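Local coordinates for protein phosphoribosylaminoimidazole carboxylase, ATPase subunit (Thermotoga maritima, PDB 3AX6) that probably catalyses the ATP-dependent carboxylation of 5-aminoimidazole ribonucleotide with bicarbonate to N5-carboxyaminoimidazole ribonucleotide in de novo purine biosynthesis, at residues S63-Y68 with A284-P289; E106-N111 with T229-A234; V182-N185 with E189-C192; I211-I216 with T293-P298. One frame throughout, in Å; residues are numbered along the deposited sequence.

Contact 3 is central. It is a hairpin of strands 174-184 and 190-198, with its centre about 13 Å from that of contact 1, about 15 Å from contact 2 and about 18 Å from contact 4. It touches all three: Asn185 meets contact 1, helix 218-235 of contact 2 covers one face, and Cys192 O bonds to Thr293 OG1 of contact 4. Contact 4 joins strand 209-212 of the same antiparallel sheet to the segment leading into strand 299-305. Along the chain, contact 1 encloses contact 2, which encloses contact 3; contact 4 follows 3 and alternates with 1 and 2. Segments 284-289 and 293-298 both reach the second subunit; the first also meets the parallel sheet.

Contact 1: residues S63-Y68 with A284-P289; sequences SDVTTY and AIMNLP
The branched end of Val65 overlaps Ile285 and Met286, where helix 277-285 gives way to a turn. Its CG2 meets the selenium, atom SE, of the selenomethionine Met286 at 3.7 Å. Its CG1 turns to Ile285 and lies 3.9 Å from CD1 of that residue and 3.7 Å from its carbonyl O. The Met286 chain is bent at chi2 (-49°) and chi3 (-63°), and this folds SE back over the valine. Two residues on, Thr67 offers its methyl: CG2 is 3.8 Å from Ile285 CD1, and the two side chains cross at about a right angle. The Thr67 hydroxyl bonds to His89 O and to His281 NE2, the latter on the same helix. An alanine in place of Val65 would probably leave SE of Met286 with only the CB contact and open a gap beside Ile285 CD1. No hydrogen bond crosses between the segments; the touching residues are all buried and meet mainly through apolar groups. Asn287, with positive phi, is the C-prime residue of a Schellman motif, which turns the chain out of the helix. The whole is a helix C-terminus packed on strand 65-68 of the parallel sheet of the Rossmann-like preATP-grasp domain.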
loop_
_atom_site.group_PDB
_atom_site.type_symbol
_atom_site.label_atom_id
_atom_site.label_comp_id
_atom_site.label_asym_id
_atom_site.label_seq_id
_atom_site.Cartn_x
_atom_site.Cartn_y
_atom_site.Cartn_z
ATOM N N SER A 63 4.023 -23.477 10.181
ATOM C CA SER A 63 3.104 -22.354 10.036
ATOM C C SER A 63 1.728 -22.705 10.571
ATOM O O SER A 63 1.376 -23.880 10.669
ATOM C CB SER A 63 2.980 -21.966 8.560
ATOM O OG SER A 63 4.252 -21.749 7.975
ATOM N N ASP A 64 0.950 -21.689 10.920
ATOM C CA ASP A 64 -0.402 -21.914 11.417
ATOM C C ASP A 64 -1.317 -22.054 10.208
ATOM O O ASP A 64 -2.256 -22.850 10.205
ATOM C CB ASP A 64 -0.858 -20.740 12.281
ATOM C CG ASP A 64 0.012 -20.546 13.500
ATOM O OD1 ASP A 64 0.812 -19.584 13.521
ATOM O OD2 ASP A 64 -0.104 -21.364 14.437
ATOM N N VAL A 65 -1.027 -21.268 9.178
ATOM C CA VAL A 65 -1.793 -21.290 7.943
ATOM C C VAL A 65 -0.828 -21.155 6.789
ATOM O O VAL A 65 0.087 -20.329 6.834
ATOM C CB VAL A 65 -2.802 -20.127 7.864
ATOM C CG1 VAL A 65 -3.336 -20.010 6.445
ATOM C CG2 VAL A 65 -3.958 -20.366 8.834
ATOM N N THR A 66 -1.031 -21.968 5.759
ATOM C CA THR A 66 -0.181 -21.927 4.585
ATOM C C THR A 66 -1.014 -21.668 3.332
ATOM O O THR A 66 -2.153 -22.157 3.195
ATOM C CB THR A 66 0.589 -23.249 4.410
ATOM O OG1 THR A 66 1.361 -23.499 5.583
ATOM C CG2 THR A 66 1.535 -23.176 3.216
ATOM N N THR A 67 -0.434 -20.887 2.425
ATOM C CA THR A 67 -1.074 -20.547 1.167
ATOM C C THR A 67 -0.000 -20.511 0.079
ATOM O O THR A 67 1.161 -20.818 0.341
ATOM C CB THR A 67 -1.797 -19.190 1.271
ATOM O OG1 THR A 67 -2.469 -18.908 0.036
ATOM C CG2 THR A 67 -0.809 -18.079 1.604
ATOM N N TYR A 68 -0.373 -20.124 -1.135
ATOM C CA TYR A 68 0.582 -20.111 -2.235
ATOM C C TYR A 68 0.303 -19.032 -3.278
ATOM O O TYR A 68 -0.811 -18.515 -3.364
ATOM C CB TYR A 68 0.591 -21.498 -2.885
ATOM C CG TYR A 68 -0.786 -22.135 -2.980
ATOM C CD1 TYR A 68 -1.637 -21.863 -4.053
ATOM C CD2 TYR A 68 -1.250 -22.992 -1.977
ATOM C CE1 TYR A 68 -2.916 -22.429 -4.127
ATOM C CE2 TYR A 68 -2.524 -23.558 -2.037
ATOM C CZ TYR A 68 -3.353 -23.272 -3.115
ATOM O OH TYR A 68 -4.622 -23.808 -3.166
ATOM N N ALA A 284 -9.216 -13.748 4.442
ATOM C CA ALA A 284 -9.919 -14.986 4.161
ATOM C C ALA A 284 -9.211 -16.246 4.648
ATOM O O ALA A 284 -9.842 -17.122 5.244
ATOM C CB ALA A 284 -10.217 -15.092 2.670
ATOM N N ILE A 285 -7.909 -16.355 4.415
ATOM C CA ILE A 285 -7.222 -17.565 4.852
ATOM C C ILE A 285 -7.037 -17.616 6.368
ATOM O O ILE A 285 -6.775 -18.684 6.928
ATOM C CB ILE A 285 -5.855 -17.737 4.160
ATOM C CG1 ILE A 285 -4.857 -16.701 4.677
ATOM C CG2 ILE A 285 -6.032 -17.624 2.654
ATOM C CD1 ILE A 285 -3.453 -16.881 4.112
HETATM N N MSE A 286 -7.172 -16.468 7.029
HETATM C CA MSE A 286 -7.047 -16.421 8.486
HETATM C C MSE A 286 -8.439 -16.456 9.126
HETATM O O MSE A 286 -8.584 -16.244 10.327
HETATM C CB MSE A 286 -6.307 -15.153 8.939
HETATM C CG MSE A 286 -4.866 -15.038 8.462
HETATM SE SE MSE A 286 -3.836 -16.641 8.764
HETATM C CE MSE A 286 -3.916 -16.691 10.673
ATOM N N ASN A 287 -9.455 -16.716 8.308
ATOM C CA ASN A 287 -10.840 -16.788 8.765
ATOM C C ASN A 287 -11.225 -15.591 9.630
ATOM O O ASN A 287 -11.801 -15.741 10.707
ATOM C CB ASN A 287 -11.077 -18.096 9.528
ATOM C CG ASN A 287 -12.514 -18.598 9.399
ATOM O OD1 ASN A 287 -13.189 -18.336 8.408
ATOM N ND2 ASN A 287 -12.975 -19.336 10.398
ATOM N N LEU A 288 -10.882 -14.403 9.142
ATOM C CA LEU A 288 -11.187 -13.143 9.806
ATOM C C LEU A 288 -12.280 -12.459 8.986
ATOM O O LEU A 288 -12.511 -12.825 7.829
ATOM C CB LEU A 288 -9.949 -12.248 9.824
ATOM C CG LEU A 288 -8.743 -12.723 10.627
ATOM C CD1 LEU A 288 -7.511 -11.939 10.233
ATOM C CD2 LEU A 288 -9.046 -12.551 12.104
ATOM N N PRO A 289 -12.982 -11.475 9.580
ATOM C CA PRO A 289 -14.036 -10.774 8.843
ATOM C C PRO A 289 -13.448 -10.142 7.580
ATOM O O PRO A 289 -12.381 -9.516 7.615
ATOM C CB PRO A 289 -14.521 -9.735 9.850
ATOM C CG PRO A 289 -14.377 -10.460 11.152
ATOM C CD PRO A 289 -13.027 -11.135 11.016
#

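Contact 2: residues E106-N111 with T229-A234; sequences EFLKKN and TSVVEA
Phe107 meets Ala234 in the closest apolar side-chain pair of this contact. The ring reaches across with its far end. CZ lies 3.6 Å from Ala234 CB, and CE1 lies 4.0 Å from the same methyl. The methyl meets the ring obliquely. The carbonyl carbon of Ala234 is at the ring's edge, in its plane, 3.7 Å from CZ. CG of Phe107 stands anti to the backbone N (chi1 169°), which sends the ring out from helix 101-110 to helix 218-235. With an alanine at Phe107, the Ala234 methyl would probably lose the ring that covers it, opening a gap between the two helices. A second apolar pair is looser: Leu108 CD2 is 4.2 Å from Val231 CG2. Both of these side chains also touch Ile113 and Ile258. Asn111 adds its CB, 4.0 Å from Ala234 CB, and two side chains of segment 106-111 thus share the one methyl.

No hydrogen bond crosses between the two segments.

The side chain of Leu108 is about 8 Å from that of the ADP-binding Asn256 and about 11 Å from the ADP itself. It touches Val255 and Ile258 of strand 253-259, close to that site. This is helix-helix packing within an ATP-grasp fold, with an aromatic ring set against a small alanine.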
loop_
_atom_site.group_PDB
_atom_site.type_symbol
_atom_site.label_atom_id
_atom_site.label_comp_id
_atom_site.label_asym_id
_atom_site.label_seq_id
_atom_site.Cartn_x
_atom_site.Cartn_y
_atom_site.Cartn_z
ATOM N N GLU A 106 -15.993 -30.299 -15.546
ATOM C CA GLU A 106 -16.863 -31.350 -15.019
ATOM C C GLU A 106 -17.469 -30.857 -13.701
ATOM O O GLU A 106 -18.654 -31.043 -13.436
ATOM C CB GLU A 106 -16.025 -32.614 -14.776
ATOM C CG GLU A 106 -16.765 -33.946 -14.797
ATOM C CD GLU A 106 -16.878 -34.548 -16.196
ATOM O OE1 GLU A 106 -17.191 -35.755 -16.305
ATOM O OE2 GLU A 106 -16.661 -33.816 -17.182
ATOM N N PHE A 107 -16.641 -30.215 -12.878
ATOM C CA PHE A 107 -17.094 -29.691 -11.592
ATOM C C PHE A 107 -18.116 -28.576 -11.734
ATOM O O PHE A 107 -19.155 -28.580 -11.071
ATOM C CB PHE A 107 -15.908 -29.172 -10.775
ATOM C CG PHE A 107 -16.312 -28.379 -9.569
ATOM C CD1 PHE A 107 -16.395 -26.997 -9.630
ATOM C CD2 PHE A 107 -16.635 -29.018 -8.376
ATOM C CE1 PHE A 107 -16.793 -26.257 -8.515
ATOM C CE2 PHE A 107 -17.035 -28.292 -7.255
ATOM C CZ PHE A 107 -17.113 -26.906 -7.325
ATOM N N LEU A 108 -17.814 -27.606 -12.583
ATOM C CA LEU A 108 -18.727 -26.495 -12.790
ATOM C C LEU A 108 -20.059 -27.021 -13.321
ATOM O O LEU A 108 -21.127 -26.605 -12.863
ATOM C CB LEU A 108 -18.112 -25.491 -13.767
ATOM C CG LEU A 108 -16.824 -24.822 -13.268
ATOM C CD1 LEU A 108 -16.122 -24.083 -14.405
ATOM C CD2 LEU A 108 -17.161 -23.883 -12.125
ATOM N N LYS A 109 -19.989 -27.946 -14.276
ATOM C CA LYS A 109 -21.193 -28.527 -14.865
ATOM C C LYS A 109 -22.020 -29.264 -13.811
ATOM O O LYS A 109 -23.253 -29.224 -13.831
ATOM C CB LYS A 109 -20.821 -29.494 -15.991
ATOM C CG LYS A 109 -22.017 -30.193 -16.615
ATOM C CD LYS A 109 -21.608 -31.116 -17.754
ATOM C CE LYS A 109 -22.821 -31.838 -18.324
ATOM N NZ LYS A 109 -23.893 -30.883 -18.731
ATOM N N LYS A 110 -21.333 -29.930 -12.888
ATOM C CA LYS A 110 -22.007 -30.668 -11.832
ATOM C C LYS A 110 -22.703 -29.731 -10.843
ATOM O O LYS A 110 -23.615 -30.144 -10.122
ATOM C CB LYS A 110 -21.003 -31.579 -11.111
ATOM C CG LYS A 110 -21.565 -32.310 -9.904
ATOM C CD LYS A 110 -20.731 -33.538 -9.548
ATOM C CE LYS A 110 -20.923 -34.654 -10.581
ATOM N NZ LYS A 110 -20.294 -35.946 -10.166
ATOM N N ASN A 111 -22.289 -28.466 -10.816
ATOM C CA ASN A 111 -22.916 -27.507 -9.909
ATOM C C ASN A 111 -23.808 -26.471 -10.588
ATOM O O ASN A 111 -24.191 -25.483 -9.966
ATOM C CB ASN A 111 -21.861 -26.798 -9.063
ATOM C CG ASN A 111 -21.238 -27.714 -8.032
ATOM O OD1 ASN A 111 -20.346 -28.509 -8.343
ATOM N ND2 ASN A 111 -21.720 -27.624 -6.796
ATOM N N THR A 229 -19.643 -15.658 -7.651
ATOM C CA THR A 229 -19.897 -15.995 -6.261
ATOM C C THR A 229 -20.303 -17.463 -6.121
ATOM O O THR A 229 -19.844 -18.163 -5.217
ATOM C CB THR A 229 -21.004 -15.103 -5.681
ATOM O OG1 THR A 229 -20.582 -13.730 -5.732
ATOM C CG2 THR A 229 -21.302 -15.502 -4.239
ATOM N N SER A 230 -21.153 -17.932 -7.027
ATOM C CA SER A 230 -21.606 -19.316 -6.983
ATOM C C SER A 230 -20.449 -20.295 -7.198
ATOM O O SER A 230 -20.497 -21.439 -6.738
ATOM C CB SER A 230 -22.677 -19.548 -8.040
ATOM O OG SER A 230 -22.104 -19.508 -9.334
ATOM N N VAL A 231 -19.413 -19.851 -7.905
ATOM C CA VAL A 231 -18.249 -20.705 -8.154
ATOM C C VAL A 231 -17.491 -20.973 -6.852
ATOM O O VAL A 231 -17.235 -22.120 -6.488
ATOM C CB VAL A 231 -17.258 -20.066 -9.150
ATOM C CG1 VAL A 231 -15.962 -20.869 -9.162
ATOM C CG2 VAL A 231 -17.861 -20.024 -10.544
ATOM N N VAL A 232 -17.138 -19.903 -6.152
ATOM C CA VAL A 232 -16.409 -20.039 -4.909
ATOM C C VAL A 232 -17.285 -20.713 -3.848
ATOM O O VAL A 232 -16.773 -21.398 -2.960
ATOM C CB VAL A 232 -15.899 -18.659 -4.423
ATOM C CG1 VAL A 232 -17.049 -17.680 -4.342
ATOM C CG2 VAL A 232 -15.222 -18.797 -3.069
ATOM N N GLU A 233 -18.601 -20.538 -3.953
ATOM C CA GLU A 233 -19.512 -21.160 -2.997
ATOM C C GLU A 233 -19.545 -22.671 -3.218
ATOM O O GLU A 233 -19.533 -23.447 -2.261
ATOM C CB GLU A 233 -20.933 -20.603 -3.146
ATOM C CG GLU A 233 -21.165 -19.224 -2.541
ATOM C CD GLU A 233 -21.300 -19.240 -1.026
ATOM O OE1 GLU A 233 -21.786 -18.234 -0.467
ATOM O OE2 GLU A 233 -20.920 -20.246 -0.392
ATOM N N ALA A 234 -19.584 -23.086 -4.479
ATOM C CA ALA A 234 -19.611 -24.509 -4.803
ATOM C C ALA A 234 -18.308 -25.145 -4.345
ATOM O O ALA A 234 -18.294 -26.253 -3.815
ATOM C CB ALA A 234 -19.790 -24.706 -6.304
#

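Contact 3: residues V182-N185 with E189-C192; sequences VARN and EIAC
The amide of Asn185 and the carboxylate of Glu189 lie side by side and point the same way, with their planes 73° apart. They are therefore not stacked. Glu189 OE1 accepts a hydrogen bond from Leu290 N, which gives the carboxylate a partner beyond the hairpin. The guanidinium of Arg184 is the third flat group. CG of Arg184 is anti to the backbone N (chi1 -180°), and the chain stays extended to NE. This brings NH1 to Gly237 O, where it makes a hydrogen bond, and NE to Glu233 OE2, a long, weak ion pair. On the way, its CG passes 4.1 Å from Ile190 CG2.

The strands run antiparallel, 169° apart in direction. Ala183 and Ala191 form the hydrogen-bonded pair. Each N bonds to the other's O, Ala183 N to Ala191 O and Ala191 N to Ala183 O, at 2.9 Å both ways. Asn185 N to Glu189 O, at 3.0 Å, closes the ladder next to the turn. CA-H...O contacts fill in between: Arg184 CA is 3.3 Å from Glu189 O.

Val182, Arg184, Ile190 and Cys192 point to one face, towards helix 218-235. Ala183 and Ala191 point to the other, where Gln280 of helix 277-285 packs on both.

The chemistry is thus divided. Backbone bonds hold the hairpin together, while the polar ends of Arg184 and Glu189 find their partners outside it: Gly237 O and Leu290 N, with only a weak ion pair to Glu233.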
loop_
_atom_site.group_PDB
_atom_site.type_symbol
_atom_site.label_atom_id
_atom_site.label_comp_id
_atom_site.label_asym_id
_atom_site.label_seq_id
_atom_site.Cartn_x
_atom_site.Cartn_y
_atom_site.Cartn_z
ATOM N N VAL A 182 -13.346 -12.748 -6.000
ATOM C CA VAL A 182 -14.302 -13.059 -4.948
ATOM C C VAL A 182 -13.575 -13.835 -3.833
ATOM O O VAL A 182 -12.886 -14.830 -4.071
ATOM C CB VAL A 182 -15.535 -13.828 -5.511
ATOM C CG1 VAL A 182 -15.103 -14.860 -6.511
ATOM C CG2 VAL A 182 -16.307 -14.479 -4.377
ATOM N N ALA A 183 -13.692 -13.337 -2.609
ATOM C CA ALA A 183 -13.030 -13.977 -1.484
ATOM C C ALA A 183 -14.055 -14.638 -0.585
ATOM O O ALA A 183 -15.201 -14.183 -0.487
ATOM C CB ALA A 183 -12.236 -12.950 -0.697
ATOM N N ARG A 184 -13.637 -15.712 0.074
ATOM C CA ARG A 184 -14.519 -16.436 0.971
ATOM C C ARG A 184 -13.748 -16.974 2.173
ATOM O O ARG A 184 -12.606 -17.426 2.042
ATOM C CB ARG A 184 -15.201 -17.590 0.216
ATOM C CG ARG A 184 -16.158 -18.427 1.056
ATOM C CD ARG A 184 -16.876 -19.469 0.193
ATOM N NE ARG A 184 -17.788 -20.333 0.951
ATOM C CZ ARG A 184 -17.398 -21.273 1.813
ATOM N NH1 ARG A 184 -16.106 -21.486 2.044
ATOM N NH2 ARG A 184 -18.304 -22.013 2.435
ATOM N N ASN A 185 -14.405 -16.903 3.331
ATOM C CA ASN A 185 -13.919 -17.372 4.637
ATOM C C ASN A 185 -14.284 -18.828 4.813
ATOM O O ASN A 185 -15.085 -19.364 4.057
ATOM C CB ASN A 185 -14.644 -16.645 5.770
ATOM C CG ASN A 185 -13.901 -15.463 6.257
ATOM O OD1 ASN A 185 -14.385 -14.730 7.119
ATOM N ND2 ASN A 185 -12.703 -15.258 5.720
ATOM N N GLU A 189 -18.398 -16.479 4.969
ATOM C CA GLU A 189 -18.619 -15.101 4.550
ATOM C C GLU A 189 -18.012 -14.891 3.161
ATOM O O GLU A 189 -16.899 -15.349 2.900
ATOM C CB GLU A 189 -17.993 -14.118 5.552
ATOM C CG GLU A 189 -17.853 -12.713 4.983
ATOM C CD GLU A 189 -17.536 -11.647 6.022
ATOM O OE1 GLU A 189 -16.702 -11.901 6.916
ATOM O OE2 GLU A 189 -18.115 -10.543 5.924
ATOM N N ILE A 190 -18.747 -14.223 2.270
ATOM C CA ILE A 190 -18.254 -13.949 0.914
ATOM C C ILE A 190 -18.101 -12.446 0.689
ATOM O O ILE A 190 -18.831 -11.644 1.261
ATOM C CB ILE A 190 -19.202 -14.502 -0.204
ATOM C CG1 ILE A 190 -20.599 -13.905 -0.045
ATOM C CG2 ILE A 190 -19.259 -16.024 -0.159
ATOM C CD1 ILE A 190 -21.617 -14.373 -1.088
ATOM N N ALA A 191 -17.136 -12.080 -0.145
ATOM C CA ALA A 191 -16.864 -10.687 -0.475
ATOM C C ALA A 191 -16.641 -10.634 -1.983
ATOM O O ALA A 191 -15.688 -11.211 -2.494
ATOM C CB ALA A 191 -15.615 -10.211 0.261
ATOM N N CYS A 192 -17.519 -9.949 -2.699
ATOM C CA CYS A 192 -17.382 -9.889 -4.145
ATOM C C CYS A 192 -16.953 -8.510 -4.627
ATOM O O CYS A 192 -17.478 -7.489 -4.190
ATOM C CB CYS A 192 -18.700 -10.302 -4.813
ATOM S SG CYS A 192 -18.560 -10.607 -6.597
#

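Contact 4: residues I211-I216 with T293-P298; sequences IAPARI and TELLIP
Leu295 reaches from the loop before strand 299-305 to the ring of Pro213. Its CB points to that segment, but makes no close contact itself. CG stands anti to the backbone N (chi1 -178°), and this carries the branched end forward. At the tip, CD2 does the touching: it is 3.5 Å from Pro213 CD, tighter than usual for two carbons, and 4.1 Å from Pro213 CG. The two side chains cross obliquely. Leu295 also packs on Cys273.

Pro298 comes in beside it. Its CB is 4.2 Å from Pro213 CD and 3.6 Å from the carbonyl O of Ala212. The same O lies 3.2 Å from Pro298 CA. The peptide bond between Ala212 and Pro213 is cis, which puts Ala212 O and Pro213 CD on the same side of that bond. Both therefore face the 293-298 segment. No hydrogen bond crosses here, though Ala212 makes a backbone bond to Ala299, the next residue along.

Beyond the proline, the chain bends in an inverse gamma turn centred on Arg215, whose guanidinium makes salt bridges to Glu197 and Glu355. On the other segment, Leu296 and Ile297 pack on Ile297 and Leu296 of the second subunit, so this loop also belongs to the dimer interface.

The contact marks where strand 209-212 of the ATP-grasp domain, which ends just before the cis-proline Pro213, pairs with strand 299-305. That pairing continues the antiparallel sheet of the ATP-grasp fold into the C-terminal strands of this PurK-family enzyme.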
loop_
_atom_site.group_PDB
_atom_site.type_symbol
_atom_site.label_atom_id
_atom_site.label_comp_id
_atom_site.label_asym_id
_atom_site.label_seq_id
_atom_site.Cartn_x
_atom_site.Cartn_y
_atom_site.Cartn_z
ATOM N N ILE A 211 -10.022 -2.822 -17.163
ATOM C CA ILE A 211 -10.877 -1.653 -17.007
ATOM C C ILE A 211 -11.843 -1.912 -15.861
ATOM O O ILE A 211 -12.613 -2.868 -15.893
ATOM C CB ILE A 211 -11.709 -1.367 -18.279
ATOM C CG1 ILE A 211 -10.787 -1.078 -19.471
ATOM C CG2 ILE A 211 -12.623 -0.177 -18.030
ATOM C CD1 ILE A 211 -11.513 -0.997 -20.809
ATOM N N ALA A 212 -11.804 -1.054 -14.850
ATOM C CA ALA A 212 -12.674 -1.201 -13.689
ATOM C C ALA A 212 -13.512 0.052 -13.487
ATOM O O ALA A 212 -12.968 1.144 -13.335
ATOM C CB ALA A 212 -11.828 -1.465 -12.436
ATOM N N PRO A 213 -14.848 -0.081 -13.498
ATOM C CA PRO A 213 -15.591 -1.330 -13.695
ATOM C C PRO A 213 -15.822 -1.592 -15.183
ATOM O O PRO A 213 -15.756 -0.674 -16.003
ATOM C CB PRO A 213 -16.893 -1.074 -12.945
ATOM C CG PRO A 213 -17.116 0.389 -13.189
ATOM C CD PRO A 213 -15.734 0.974 -12.972
ATOM N N ALA A 214 -16.086 -2.847 -15.527
ATOM C CA ALA A 214 -16.315 -3.214 -16.919
ATOM C C ALA A 214 -17.398 -2.325 -17.516
ATOM O O ALA A 214 -18.359 -1.959 -16.838
ATOM C CB ALA A 214 -16.724 -4.678 -17.014
ATOM N N ARG A 215 -17.234 -1.962 -18.783
ATOM C CA ARG A 215 -18.220 -1.121 -19.443
ATOM C C ARG A 215 -19.281 -2.025 -20.050
ATOM O O ARG A 215 -19.289 -2.282 -21.255
ATOM C CB ARG A 215 -17.556 -0.273 -20.521
ATOM C CG ARG A 215 -16.358 0.482 -19.997
ATOM C CD ARG A 215 -15.146 0.108 -20.790
ATOM N NE ARG A 215 -14.862 1.112 -21.795
ATOM C CZ ARG A 215 -14.256 0.861 -22.946
ATOM N NH1 ARG A 215 -13.871 -0.374 -23.247
ATOM N NH2 ARG A 215 -14.024 1.857 -23.787
ATOM N N ILE A 216 -20.164 -2.521 -19.187
ATOM C CA ILE A 216 -21.244 -3.403 -19.609
ATOM C C ILE A 216 -22.533 -3.011 -18.910
ATOM O O ILE A 216 -22.511 -2.392 -17.842
ATOM C CB ILE A 216 -20.946 -4.868 -19.254
ATOM C CG1 ILE A 216 -20.701 -4.988 -17.745
ATOM C CG2 ILE A 216 -19.763 -5.371 -20.084
ATOM C CD1 ILE A 216 -20.581 -6.416 -17.255
ATOM N N THR A 293 -15.452 -4.213 -0.352
ATOM C CA THR A 293 -14.937 -4.224 -1.715
ATOM C C THR A 293 -15.421 -3.011 -2.502
ATOM O O THR A 293 -15.390 -3.027 -3.733
ATOM C CB THR A 293 -15.397 -5.467 -2.497
ATOM O OG1 THR A 293 -16.826 -5.430 -2.633
ATOM C CG2 THR A 293 -14.957 -6.755 -1.789
ATOM N N GLU A 294 -15.864 -1.969 -1.799
ATOM C CA GLU A 294 -16.385 -0.763 -2.449
ATOM C C GLU A 294 -15.389 -0.133 -3.424
ATOM O O GLU A 294 -14.211 -0.000 -3.114
ATOM C CB GLU A 294 -16.803 0.269 -1.388
ATOM C CG GLU A 294 -17.486 1.523 -1.951
ATOM C CD GLU A 294 -17.832 2.558 -0.875
ATOM O OE1 GLU A 294 -18.300 3.661 -1.238
ATOM O OE2 GLU A 294 -17.640 2.276 0.330
ATOM N N LEU A 295 -15.869 0.227 -4.612
ATOM C CA LEU A 295 -15.022 0.853 -5.622
ATOM C C LEU A 295 -15.097 2.351 -5.383
ATOM O O LEU A 295 -16.156 2.958 -5.550
ATOM C CB LEU A 295 -15.519 0.527 -7.031
ATOM C CG LEU A 295 -14.698 1.086 -8.198
ATOM C CD1 LEU A 295 -13.363 0.382 -8.283
ATOM C CD2 LEU A 295 -15.453 0.883 -9.498
ATOM N N LEU A 296 -13.973 2.941 -4.989
ATOM C CA LEU A 296 -13.914 4.363 -4.693
ATOM C C LEU A 296 -13.836 5.232 -5.944
ATOM O O LEU A 296 -14.315 6.366 -5.954
ATOM C CB LEU A 296 -12.706 4.656 -3.796
ATOM C CG LEU A 296 -12.646 3.947 -2.442
ATOM C CD1 LEU A 296 -11.327 4.280 -1.755
ATOM C CD2 LEU A 296 -13.824 4.380 -1.574
ATOM N N ILE A 297 -13.235 4.703 -7.000
ATOM C CA ILE A 297 -13.086 5.463 -8.234
ATOM C C ILE A 297 -12.699 4.519 -9.354
ATOM O O ILE A 297 -11.950 3.576 -9.128
ATOM C CB ILE A 297 -11.961 6.530 -8.077
ATOM C CG1 ILE A 297 -11.822 7.361 -9.348
ATOM C CG2 ILE A 297 -10.626 5.839 -7.791
ATOM C CD1 ILE A 297 -10.943 8.586 -9.157
ATOM N N PRO A 298 -13.217 4.751 -10.574
ATOM C CA PRO A 298 -12.916 3.920 -11.747
ATOM C C PRO A 298 -11.410 3.849 -11.982
ATOM O O PRO A 298 -10.681 4.769 -11.629
ATOM C CB PRO A 298 -13.641 4.647 -12.873
ATOM C CG PRO A 298 -14.864 5.171 -12.169
ATOM C CD PRO A 298 -14.274 5.728 -10.889
#